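Local coordinates for protein heroin esterase (Rhodococcus sp., PDB 1LZL) that hydrolyses acetyl esters, probably including those of heroin, as an esterase of the alpha/beta hydrolase fold, at residues A[198-203]-A[209-214]; A[219-224]-A[236-241]. One frame throughout, in Å; residues are numbered along the deposited sequence.

Overall arrangement
Both contacts draw on helix 211-222, one at each end. Contact 1 ties its first turn, and the loop leading into it, to the short helix 198-202; contact 2 sets its last turn against the loop 236-241 that follows it in the chain. The two centres lie about 17 Å apart and the nearest atoms about 5 Å apart, so the contacts do not touch. They follow one another along the chain, between strands 183-187 and 252-257 of the central sheet. Contact 1 borders the probable triad of Ser-160, Asp-260 and His-290, with the Trp-209 ring meeting that of His-290. Contact 2 borders helix 161-176, which follows the presumed nucleophile elbow.

Contact 1: residues A[198-203]-A[209-214]; sequences VSMTNF and WHRPNA
The carbonyl oxygen of Met-200 takes a hydrogen bond from the guanidinium of Arg-211, NH1 to O 2.9 Å, nearly straight at the hydrogen (165°). The oxygen lies in the guanidinium plane, at the edge of the group, whereas NH1 stands well above the carbonyl plane of Met-200, away from the lone-pair directions. Extended from CG to NE, with CG anti to the backbone N (chi1 -173°), the arginine passes alongside this oxygen, its CD 3.3 Å from Met-200 O. NH1 also bonds Leu-195 O, so one nitrogen holds a carbonyl within helix 198-202 and another in the chain just before it. Thr-201 runs alongside the arginine, CG2 4.1 Å from Arg-211 NH1. With an alanine here in place of Arg-211 the guanidinium is gone, and the carbonyls of Leu-195 and Met-200 would probably lose the donor they share. The backbone supplies a second tie: Arg-211 N donates to Phe-203 O over 2.9 Å, joining the first residue beyond one helix to the first turn of the next. His-210 CA adds a C-H...O approach to that same oxygen at 3.5 Å. On the apolar side, Met-200 bends at chi2 (8°) and chi3, bringing SD and CE each to 3.6 Å from Ala-214 CB, while Leu-195, Pro-261 and Leu-262 also touch this methionine. Asn-213 CB and Ala-214 N lie over one face of the Trp-209 ring, which meets the ring of His-290. The arrangement is that of two consecutive helices joined by a short connection, with His-210 at the N-cap of the second, in the chain between strands 183-187 and 252-257 of an alpha/beta hydrolase fold and set beside its probable Ser-His-Asp triad.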
ATOM      1  N   VAL A 198     -15.744 -11.769  -8.461  1.00 11.60           N
ATOM      2  CA  VAL A 198     -15.360 -12.702  -9.544  1.00 11.21           C
ATOM      3  C   VAL A 198     -13.860 -12.852  -9.654  1.00 12.32           C
ATOM      4  O   VAL A 198     -13.361 -14.006  -9.812  1.00 12.46           O
ATOM      5  CB  VAL A 198     -15.916 -12.227 -10.899  1.00 11.26           C
ATOM      6  CG1 VAL A 198     -15.411 -13.101 -12.042  1.00 11.83           C
ATOM      7  CG2 VAL A 198     -17.435 -12.242 -10.826  1.00 13.95           C
ATOM      8  N   SER A 199     -13.059 -11.780  -9.593  1.00  9.63           N
ATOM      9  CA  SER A 199     -11.616 -12.013  -9.737  1.00  9.93           C
ATOM     10  C   SER A 199     -11.085 -12.907  -8.608  1.00  9.98           C
ATOM     11  O   SER A 199     -10.131 -13.642  -8.841  1.00 11.35           O
ATOM     12  CB  SER A 199     -10.876 -10.692  -9.866  1.00 10.62           C
ATOM     13  OG  SER A 199     -11.103  -9.806  -8.753  1.00 10.50           O
ATOM     14  N   MET A 200     -11.711 -12.738  -7.438  1.00 10.18           N
ATOM     15  CA  MET A 200     -11.206 -13.526  -6.293  1.00 10.40           C
ATOM     16  C   MET A 200     -11.656 -14.975  -6.415  1.00 12.83           C
ATOM     17  O   MET A 200     -10.919 -15.868  -5.912  1.00 13.65           O
ATOM     18  CB  MET A 200     -11.674 -12.909  -5.006  1.00 13.23           C
ATOM     19  CG  MET A 200     -10.849 -12.791  -3.783  1.00 24.45           C
ATOM     20  SD  MET A 200      -9.130 -13.208  -3.809  1.00 16.21           S
ATOM     21  CE  MET A 200      -8.398 -11.621  -3.391  1.00 13.71           C
ATOM     22  N   THR A 201     -12.806 -15.249  -7.027  1.00 13.24           N
ATOM     23  CA  THR A 201     -13.176 -16.664  -7.209  1.00 13.61           C
ATOM     24  C   THR A 201     -12.451 -17.295  -8.405  1.00 15.28           C
ATOM     25  O   THR A 201     -12.278 -18.528  -8.339  1.00 16.74           O
ATOM     26  CB  THR A 201     -14.688 -16.871  -7.426  1.00 15.86           C
ATOM     27  OG1 THR A 201     -15.125 -16.216  -8.631  1.00 15.75           O
ATOM     28  CG2 THR A 201     -15.516 -16.314  -6.257  1.00 15.87           C
ATOM     29  N   ASN A 202     -12.092 -16.527  -9.431  1.00 13.39           N
ATOM     30  CA  ASN A 202     -11.579 -17.114 -10.665  1.00 11.59           C
ATOM     31  C   ASN A 202     -10.070 -17.127 -10.783  1.00 14.19           C
ATOM     32  O   ASN A 202      -9.515 -17.941 -11.574  1.00 14.40           O
ATOM     33  CB  ASN A 202     -12.149 -16.352 -11.877  1.00 12.29           C
ATOM     34  CG  ASN A 202     -13.635 -16.531 -12.066  1.00 14.53           C
ATOM     35  OD1 ASN A 202     -14.466 -16.958 -11.254  1.00 16.48           O
ATOM     36  ND2 ASN A 202     -14.076 -16.104 -13.251  1.00 22.07           N
ATOM     37  N   PHE A 203      -9.363 -16.262 -10.028  1.00 11.11           N
ATOM     38  CA  PHE A 203      -7.917 -16.188 -10.149  1.00 11.74           C
ATOM     39  C   PHE A 203      -7.267 -17.039  -9.055  1.00 11.53           C
ATOM     40  O   PHE A 203      -6.894 -16.531  -7.990  1.00 13.19           O
ATOM     41  CB  PHE A 203      -7.444 -14.720 -10.096  1.00 10.84           C
ATOM     42  CG  PHE A 203      -7.806 -13.937 -11.362  1.00 11.92           C
ATOM     43  CD1 PHE A 203      -8.154 -14.530 -12.568  1.00 14.20           C
ATOM     44  CD2 PHE A 203      -7.769 -12.546 -11.327  1.00 11.94           C
ATOM     45  CE1 PHE A 203      -8.454 -13.781 -13.705  1.00 14.13           C
ATOM     46  CE2 PHE A 203      -8.054 -11.786 -12.459  1.00 11.51           C
ATOM     47  CZ  PHE A 203      -8.395 -12.390 -13.657  1.00 12.15           C
ATOM     48  N   TRP A 209      -0.019 -13.268  -6.737  1.00 12.45           N
ATOM     49  CA  TRP A 209      -1.164 -13.300  -5.835  1.00 11.72           C
ATOM     50  C   TRP A 209      -2.265 -14.101  -6.514  1.00 11.03           C
ATOM     51  O   TRP A 209      -2.378 -14.037  -7.740  1.00 11.35           O
ATOM     52  CB  TRP A 209      -1.683 -11.915  -5.485  1.00 11.87           C
ATOM     53  CG  TRP A 209      -2.352 -11.818  -4.123  1.00 11.97           C
ATOM     54  CD1 TRP A 209      -3.625 -11.484  -3.810  1.00 11.64           C
ATOM     55  CD2 TRP A 209      -1.689 -12.077  -2.860  1.00 12.11           C
ATOM     56  NE1 TRP A 209      -3.835 -11.506  -2.439  1.00 11.52           N
ATOM     57  CE2 TRP A 209      -2.653 -11.872  -1.865  1.00 11.64           C
ATOM     58  CE3 TRP A 209      -0.373 -12.461  -2.574  1.00 12.07           C
ATOM     59  CZ2 TRP A 209      -2.340 -12.037  -0.496  1.00 11.52           C
ATOM     60  CZ3 TRP A 209      -0.074 -12.630  -1.204  1.00 12.04           C
ATOM     61  CH2 TRP A 209      -1.037 -12.426  -0.213  1.00 12.24           C
ATOM     62  N   HIS A 210      -3.049 -14.744  -5.678  1.00 12.55           N
ATOM     63  CA  HIS A 210      -4.035 -15.724  -6.135  1.00 13.82           C
ATOM     64  C   HIS A 210      -4.905 -16.044  -4.947  1.00 12.27           C
ATOM     65  O   HIS A 210      -4.579 -15.702  -3.780  1.00 12.28           O
ATOM     66  CB  HIS A 210      -3.366 -16.948  -6.758  1.00 15.41           C
ATOM     67  CG  HIS A 210      -2.269 -17.559  -5.928  1.00 16.54           C
ATOM     68  ND1 HIS A 210      -0.974 -17.685  -6.390  1.00 18.75           N
ATOM     69  CD2 HIS A 210      -2.303 -18.041  -4.653  1.00 14.96           C
ATOM     70  CE1 HIS A 210      -0.260 -18.240  -5.419  1.00 16.06           C
ATOM     71  NE2 HIS A 210      -1.052 -18.463  -4.386  1.00 17.41           N
ATOM     72  N   ARG A 211      -6.006 -16.743  -5.213  1.00 12.50           N
ATOM     73  CA  ARG A 211      -6.955 -17.013  -4.152  1.00 11.66           C
ATOM     74  C   ARG A 211      -6.317 -17.797  -2.986  1.00 12.03           C
ATOM     75  O   ARG A 211      -6.563 -17.428  -1.824  1.00 12.23           O
ATOM     76  CB  ARG A 211      -8.149 -17.734  -4.751  1.00 13.99           C
ATOM     77  CG  ARG A 211      -9.267 -17.886  -3.707  1.00 13.22           C
ATOM     78  CD  ARG A 211     -10.406 -18.695  -4.339  1.00 14.71           C
ATOM     79  NE  ARG A 211     -11.405 -18.916  -3.289  1.00 12.88           N
ATOM     80  CZ  ARG A 211     -12.320 -18.011  -2.981  1.00 13.51           C
ATOM     81  NH1 ARG A 211     -12.414 -16.842  -3.608  1.00 15.50           N
ATOM     82  NH2 ARG A 211     -13.204 -18.239  -2.015  1.00 14.50           N
ATOM     83  N   PRO A 212      -5.523 -18.823  -3.174  1.00 12.99           N
ATOM     84  CA  PRO A 212      -4.871 -19.463  -2.023  1.00 12.52           C
ATOM     85  C   PRO A 212      -4.064 -18.503  -1.171  1.00 14.50           C
ATOM     86  O   PRO A 212      -4.184 -18.573   0.082  1.00 13.64           O
ATOM     87  CB  PRO A 212      -3.975 -20.543  -2.673  1.00 12.59           C
ATOM     88  CG  PRO A 212      -4.752 -20.896  -3.898  1.00 13.33           C
ATOM     89  CD  PRO A 212      -5.224 -19.562  -4.436  1.00 13.12           C
ATOM     90  N   ASN A 213      -3.257 -17.629  -1.764  1.00 12.11           N
ATOM     91  CA  ASN A 213      -2.552 -16.646  -0.922  1.00 11.73           C
ATOM     92  C   ASN A 213      -3.506 -15.695  -0.224  1.00 11.46           C
ATOM     93  O   ASN A 213      -3.235 -15.290   0.927  1.00 12.04           O
ATOM     94  CB  ASN A 213      -1.514 -15.857  -1.740  1.00 12.83           C
ATOM     95  CG  ASN A 213      -0.176 -16.530  -1.861  1.00 13.40           C
ATOM     96  OD1 ASN A 213       0.043 -17.584  -1.192  1.00 14.87           O
ATOM     97  ND2 ASN A 213       0.755 -15.982  -2.626  1.00 14.00           N
ATOM     98  N   ALA A 214      -4.588 -15.276  -0.895  1.00 11.71           N
ATOM     99  CA  ALA A 214      -5.554 -14.356  -0.295  1.00 12.24           C
ATOM    100  C   ALA A 214      -6.157 -14.918   0.978  1.00 12.69           C
ATOM    101  O   ALA A 214      -6.247 -14.261   2.024  1.00 12.12           O
ATOM    102  CB  ALA A 214      -6.664 -13.986  -1.313  1.00 12.87           C
TER

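Contact 2: residues A[219-224]-A[236-241]; sequences KYYLGE and IYAAPS
Leu-222 and Tyr-221 meet Ala-238 through different parts of their side chains. With CG of Leu-222 anti to its carbonyl carbon (chi1 -61°) and chi2 extended, one branch is carried to the loop, and CD2 rests 3.7 Å from the methyl CB of Ala-238. Tyr-221 takes another course: its CG stands opposite the backbone N (chi1 -174°), sending the ring out from the helix toward the loop. The ring presents its edge, with Ala-238 O close to the ring plane and 3.8 Å from CE2; CB of the same alanine is 4.3 Å from CE2, a looser apolar contact. No direct hydrogen bond joins the segments. Instead, a water sits at the end of the tyrosine, 2.8 Å from Tyr-221 OH, with Tyr-237 O at 2.8 Å and Ala-238 O at 3.1 Å as possible acceptors; these carbonyls compete with others for its protons, so which bonds form is not settled. The Tyr-237 ring itself turns away, one face covered by Ile-236 CG1 and its hydroxyl bonded to Asp-175. Within the helix end, Lys-219 NZ donates a hydrogen bond to Gly-223 O (3.1 Å). Tyr-221 stacks on Phe-90 and touches Pro-129 and Val-130 of helix 128-142 and Leu-165 of helix 161-176; Pro-240 packs on Ala-167 and Leu-171, so the end of helix 211-222 and the loop leading to strand 252-257 both lean on helix 161-176.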
ATOM      1  N   LYS A 219      -6.257 -14.700   6.977  1.00 11.88           N
ATOM      2  CA  LYS A 219      -6.197 -15.526   8.200  1.00 12.99           C
ATOM      3  C   LYS A 219      -5.025 -15.109   9.074  1.00 12.26           C
ATOM      4  O   LYS A 219      -5.188 -14.948  10.290  1.00 14.37           O
ATOM      5  CB  LYS A 219      -6.138 -17.003   7.805  1.00 16.81           C
ATOM      6  CG  LYS A 219      -6.122 -17.983   8.979  1.00 20.71           C
ATOM      7  CD  LYS A 219      -7.309 -17.636   9.872  1.00 19.09           C
ATOM      8  CE  LYS A 219      -7.545 -18.579  11.040  1.00 21.09           C
ATOM      9  NZ  LYS A 219      -8.862 -18.284  11.655  1.00 29.25           N
ATOM     10  N   TYR A 220      -3.833 -14.909   8.521  1.00 11.24           N
ATOM     11  CA  TYR A 220      -2.700 -14.429   9.313  1.00 10.78           C
ATOM     12  C   TYR A 220      -3.017 -13.089   9.965  1.00  9.95           C
ATOM     13  O   TYR A 220      -2.690 -12.898  11.146  1.00 11.81           O
ATOM     14  CB  TYR A 220      -1.468 -14.246   8.424  1.00 11.90           C
ATOM     15  CG  TYR A 220      -0.887 -15.539   7.911  1.00 13.71           C
ATOM     16  CD1 TYR A 220      -0.931 -16.699   8.677  1.00 18.85           C
ATOM     17  CD2 TYR A 220      -0.276 -15.568   6.681  1.00 15.19           C
ATOM     18  CE1 TYR A 220      -0.362 -17.859   8.134  1.00 23.61           C
ATOM     19  CE2 TYR A 220       0.290 -16.716   6.127  1.00 15.61           C
ATOM     20  CZ  TYR A 220       0.235 -17.854   6.890  1.00 20.20           C
ATOM     21  OH  TYR A 220       0.781 -19.007   6.371  1.00 22.90           O
ATOM     22  N   TYR A 221      -3.617 -12.179   9.200  1.00  9.95           N
ATOM     23  CA  TYR A 221      -3.844 -10.817   9.721  1.00  9.89           C
ATOM     24  C   TYR A 221      -4.920 -10.744  10.796  1.00 10.85           C
ATOM     25  O   TYR A 221      -4.771 -10.071  11.817  1.00 11.05           O
ATOM     26  CB  TYR A 221      -4.288  -9.972   8.510  1.00  9.15           C
ATOM     27  CG  TYR A 221      -4.455  -8.487   8.754  1.00  9.28           C
ATOM     28  CD1 TYR A 221      -3.600  -7.760   9.579  1.00 10.41           C
ATOM     29  CD2 TYR A 221      -5.476  -7.812   8.106  1.00 10.07           C
ATOM     30  CE1 TYR A 221      -3.798  -6.394   9.756  1.00  9.78           C
ATOM     31  CE2 TYR A 221      -5.687  -6.451   8.260  1.00 10.18           C
ATOM     32  CZ  TYR A 221      -4.818  -5.753   9.106  1.00 11.01           C
ATOM     33  OH  TYR A 221      -4.985  -4.376   9.280  1.00 13.08           O
ATOM     34  N   LEU A 222      -6.051 -11.425  10.575  1.00 11.32           N
ATOM     35  CA  LEU A 222      -7.176 -11.280  11.496  1.00 13.12           C
ATOM     36  C   LEU A 222      -7.092 -12.261  12.674  1.00 13.01           C
ATOM     37  O   LEU A 222      -7.735 -11.967  13.703  1.00 15.43           O
ATOM     38  CB  LEU A 222      -8.477 -11.476  10.715  1.00 12.56           C
ATOM     39  CG  LEU A 222      -8.624 -10.402   9.579  1.00 11.74           C
ATOM     40  CD1 LEU A 222      -9.954 -10.582   8.874  1.00 16.40           C
ATOM     41  CD2 LEU A 222      -8.477  -8.983  10.117  1.00 15.22           C
ATOM     42  N   GLY A 223      -6.304 -13.321  12.532  1.00 11.97           N
ATOM     43  CA  GLY A 223      -6.034 -14.168  13.698  1.00 15.80           C
ATOM     44  C   GLY A 223      -6.882 -15.434  13.819  1.00 19.45           C
ATOM     45  O   GLY A 223      -7.818 -15.679  13.049  1.00 24.31           O
ATOM     46  N   GLU A 224      -6.534 -16.246  14.815  1.00 20.22           N
ATOM     47  CA  GLU A 224      -6.972 -17.638  14.900  1.00 18.45           C
ATOM     48  C   GLU A 224      -8.435 -17.733  15.310  1.00 22.26           C
ATOM     49  O   GLU A 224      -9.060 -18.814  15.263  1.00 28.93           O
ATOM     50  CB  GLU A 224      -6.079 -18.430  15.850  1.00 19.00           C
ATOM     51  CG  GLU A 224      -4.591 -18.454  15.435  1.00 27.74           C
ATOM     52  CD  GLU A 224      -4.383 -19.464  14.312  1.00 28.65           C
ATOM     53  OE1 GLU A 224      -5.431 -19.968  13.839  1.00 24.77           O
ATOM     54  OE2 GLU A 224      -3.215 -19.728  13.922  1.00 31.76           O
ATOM     55  N   ILE A 236     -14.066  -2.333   9.960  1.00 10.28           N
ATOM     56  CA  ILE A 236     -13.887  -1.620   8.684  1.00 10.92           C
ATOM     57  C   ILE A 236     -12.443  -1.132   8.559  1.00 10.95           C
ATOM     58  O   ILE A 236     -12.049  -0.855   7.411  1.00 11.78           O
ATOM     59  CB  ILE A 236     -14.845  -0.429   8.549  1.00 11.07           C
ATOM     60  CG1 ILE A 236     -14.544   0.697   9.563  1.00 13.88           C
ATOM     61  CG2 ILE A 236     -16.277  -0.927   8.581  1.00 13.84           C
ATOM     62  CD1 ILE A 236     -15.335   1.957   9.283  1.00 16.24           C
ATOM     63  N   TYR A 237     -11.685  -1.027   9.647  1.00 11.70           N
ATOM     64  CA  TYR A 237     -10.298  -0.610   9.494  1.00 10.54           C
ATOM     65  C   TYR A 237      -9.405  -1.788   9.066  1.00 11.57           C
ATOM     66  O   TYR A 237      -8.293  -1.525   8.572  1.00 12.54           O
ATOM     67  CB  TYR A 237      -9.782   0.021  10.782  1.00 11.18           C
ATOM     68  CG  TYR A 237     -10.731   1.081  11.312  1.00 12.69           C
ATOM     69  CD1 TYR A 237     -11.061   2.190  10.573  1.00 11.64           C
ATOM     70  CD2 TYR A 237     -11.309   0.980  12.566  1.00 14.61           C
ATOM     71  CE1 TYR A 237     -11.916   3.167  11.023  1.00 11.56           C
ATOM     72  CE2 TYR A 237     -12.179   1.942  13.048  1.00 16.78           C
ATOM     73  CZ  TYR A 237     -12.474   3.051  12.285  1.00 13.84           C
ATOM     74  OH  TYR A 237     -13.366   3.995  12.764  1.00 16.88           O
ATOM     75  N   ALA A 238      -9.852  -3.018   9.268  1.00 10.94           N
ATOM     76  CA  ALA A 238      -9.184  -4.217   8.808  1.00 10.46           C
ATOM     77  C   ALA A 238      -9.510  -4.448   7.333  1.00 10.44           C
ATOM     78  O   ALA A 238      -8.613  -4.759   6.545  1.00 11.54           O
ATOM     79  CB  ALA A 238      -9.591  -5.444   9.631  1.00 12.83           C
ATOM     80  N   ALA A 239     -10.803  -4.349   6.988  1.00 11.05           N
ATOM     81  CA  ALA A 239     -11.277  -4.653   5.636  1.00 10.96           C
ATOM     82  C   ALA A 239     -12.130  -3.481   5.163  1.00 10.61           C
ATOM     83  O   ALA A 239     -13.375  -3.506   5.372  1.00 11.67           O
ATOM     84  CB  ALA A 239     -12.091  -5.959   5.612  1.00 10.81           C
ATOM     85  N   PRO A 240     -11.517  -2.438   4.642  1.00  9.54           N
ATOM     86  CA  PRO A 240     -12.237  -1.222   4.250  1.00 10.89           C
ATOM     87  C   PRO A 240     -13.408  -1.480   3.320  1.00 11.62           C
ATOM     88  O   PRO A 240     -14.364  -0.678   3.345  1.00 11.45           O
ATOM     89  CB  PRO A 240     -11.129  -0.397   3.573  1.00  9.98           C
ATOM     90  CG  PRO A 240      -9.888  -0.796   4.359  1.00  8.77           C
ATOM     91  CD  PRO A 240     -10.034  -2.279   4.539  1.00  8.89           C
ATOM     92  N   SER A 241     -13.404  -2.542   2.511  1.00 10.78           N
ATOM     93  CA  SER A 241     -14.575  -2.789   1.667  1.00 12.89           C
ATOM     94  C   SER A 241     -15.846  -2.985   2.500  1.00 12.72           C
ATOM     95  O   SER A 241     -16.939  -2.793   1.941  1.00 14.59           O
ATOM     96  CB  SER A 241     -14.329  -4.044   0.826  1.00 11.89           C
ATOM     97  OG  SER A 241     -13.208  -3.867  -0.045  1.00 10.93           O
TER
HETATM   98  O   HOH W   1      -6.214  -2.942   7.262  1.00 13.37           O